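Local coordinates for hypothetical protein SpyM3_0169 (Streptococcus pyogenes, PDB 1PG6) that is of unknown function but belongs to the AIM24 mitochondrial-biogenesis family of the cupin clan and binds calcium ions in the crystal, at residues 106-109 / 110-114. Sequence-based numbering, arbitrary orientation.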
loop_
_atom_site.group_PDB
_atom_site.type_symbol
_atom_site.label_atom_id
_atom_site.label_comp_id
_atom_site.label_asym_id
_atom_site.label_seq_id
_atom_site.Cartn_x
_atom_site.Cartn_y
_atom_site.Cartn_z
ATOM N N LEU A 106 9.795 4.935 -2.690
ATOM C CA LEU A 106 9.539 5.928 -3.715
ATOM C C LEU A 106 9.537 7.329 -3.105
ATOM O O LEU A 106 8.847 7.584 -2.111
ATOM C CB LEU A 106 8.196 5.625 -4.386
ATOM C CG LEU A 106 8.105 4.261 -5.095
ATOM C CD1 LEU A 106 6.666 3.978 -5.510
ATOM C CD2 LEU A 106 9.011 4.260 -6.323
ATOM N N GLU A 107 10.323 8.225 -3.699
ATOM C CA GLU A 107 10.435 9.606 -3.235
ATOM C C GLU A 107 9.217 10.399 -3.692
ATOM O O GLU A 107 8.839 10.356 -4.862
ATOM C CB GLU A 107 11.709 10.245 -3.798
ATOM C CG GLU A 107 11.982 11.670 -3.319
ATOM C CD GLU A 107 12.421 11.739 -1.867
ATOM O OE1 GLU A 107 12.756 12.850 -1.396
ATOM O OE2 GLU A 107 12.433 10.688 -1.191
ATOM N N LEU A 108 8.607 11.128 -2.766
ATOM C CA LEU A 108 7.423 11.908 -3.089
ATOM C C LEU A 108 7.729 13.396 -3.213
ATOM O O LEU A 108 8.540 13.940 -2.468
ATOM C CB LEU A 108 6.348 11.686 -2.025
ATOM C CG LEU A 108 5.990 10.224 -1.728
ATOM C CD1 LEU A 108 4.948 10.175 -0.622
ATOM C CD2 LEU A 108 5.471 9.548 -2.985
ATOM N N GLY A 109 7.062 14.043 -4.159
ATOM C CA GLY A 109 7.264 15.463 -4.385
ATOM C C GLY A 109 6.724 15.805 -5.755
ATOM O O GLY A 109 5.514 15.930 -5.930
ATOM N N GLU A 110 7.621 15.949 -6.725
ATOM C CA GLU A 110 7.226 16.252 -8.090
ATOM C C GLU A 110 6.457 15.045 -8.601
ATOM O O GLU A 110 5.652 15.145 -9.523
ATOM C CB GLU A 110 8.456 16.489 -8.969
ATOM C CG GLU A 110 9.384 17.598 -8.490
ATOM C CD GLU A 110 10.451 17.940 -9.514
ATOM O OE1 GLU A 110 11.378 18.710 -9.184
ATOM O OE2 GLU A 110 10.358 17.441 -10.656
ATOM N N LYS A 111 6.726 13.894 -7.992
ATOM C CA LYS A 111 6.048 12.662 -8.370
ATOM C C LYS A 111 5.245 12.130 -7.187
ATOM O O LYS A 111 5.661 12.250 -6.034
ATOM C CB LYS A 111 7.070 11.614 -8.830
ATOM C CG LYS A 111 7.828 12.009 -10.094
ATOM C CD LYS A 111 8.859 10.963 -10.497
ATOM C CE LYS A 111 8.214 9.655 -10.949
ATOM N NZ LYS A 111 7.542 9.769 -12.276
ATOM N N GLN A 112 4.080 11.571 -7.487
ATOM C CA GLN A 112 3.207 10.995 -6.478
ATOM C C GLN A 112 2.736 9.669 -7.035
ATOM O O GLN A 112 2.908 9.397 -8.223
ATOM C CB GLN A 112 2.002 11.896 -6.196
ATOM C CG GLN A 112 2.346 13.252 -5.583
ATOM C CD GLN A 112 3.081 13.140 -4.258
ATOM O OE1 GLN A 112 2.834 12.231 -3.468
ATOM N NE2 GLN A 112 3.979 14.084 -4.002
ATOM N N TYR A 113 2.133 8.847 -6.185
ATOM C CA TYR A 113 1.679 7.534 -6.617
ATOM C C TYR A 113 0.335 7.118 -6.051
ATOM O O TYR A 113 -0.138 7.672 -5.059
ATOM C CB TYR A 113 2.706 6.469 -6.215
ATOM C CG TYR A 113 4.098 6.698 -6.761
ATOM C CD1 TYR A 113 4.992 7.565 -6.121
ATOM C CD2 TYR A 113 4.503 6.093 -7.949
ATOM C CE1 TYR A 113 6.252 7.825 -6.658
ATOM C CE2 TYR A 113 5.756 6.349 -8.496
ATOM C CZ TYR A 113 6.622 7.213 -7.853
ATOM O OH TYR A 113 7.840 7.491 -8.423
ATOM N N ARG A 114 -0.263 6.128 -6.704
ATOM C CA ARG A 114 -1.514 5.537 -6.270
ATOM C C ARG A 114 -1.121 4.084 -5.986
ATOM O O ARG A 114 -0.213 3.544 -6.631
ATOM C CB ARG A 114 -2.575 5.596 -7.376
ATOM C CG ARG A 114 -2.923 7.012 -7.844
ATOM C CD ARG A 114 -4.153 6.999 -8.743
ATOM N NE ARG A 114 -4.300 8.218 -9.550
ATOM C CZ ARG A 114 -4.816 9.364 -9.111
ATOM N NH1 ARG A 114 -5.250 9.473 -7.862
ATOM N NH2 ARG A 114 -4.906 10.401 -9.930
HETATM O O HOH W 1 9.660 9.000 -7.169
HETATM O O HOH W 2 9.165 12.720 -6.382
#
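Leu106, Leu108 and Gly109 meet Lys111, Gln112 and Tyr113 in a local contact round the turn that carries the chain from strand 103-108, an edge strand of one antiparallel sheet within the chain, into strand 113-116 of another. The aromatic part is a CH-pi contact: Leu106 CD1 stands 3.7 Å from the centroid of the Tyr113 ring and 3° off its normal, so the methyl sits squarely over the face. Leu108 takes the ring in another way, its CD2 lying in the ring plane at the edge, 3.7 Å from Tyr113 CD1.

The turn is held by Gly109 through both of its polar backbone atoms. Gly109 N donates to Lys111 O over 2.9 Å with a fairly straight N-H...O angle of 161°. The side chain of Gln112 bends at chi2 (-59°), which folds the amide back so that NE2 donates a hydrogen bond to Gly109 O at 3.1 Å, coming in from the side of the carbonyl and tilted out of its plane. The same amide is fixed from outside by Thr152 OG1, bonded to OE1, and by Gly154 O, bonded to NE2; both ends of the buried amide are thus satisfied. Two waters share Glu107 O as acceptor: one also bonds Tyr113 OH at 2.7 Å, and the other accepts from Lys111 N. The Lys111 ammonium group turns outward to salt bridges with Glu219 and Glu189.

Strand 103-108 pairs with strand 156-161, whereas strand 113-116 lies between strands 148-153 and 183-187. The arrangement is therefore that of a short connection, 109-112, between sheets in an all-beta fold, consistent with the cupin clan, rather than a hairpin joining paired neighbours.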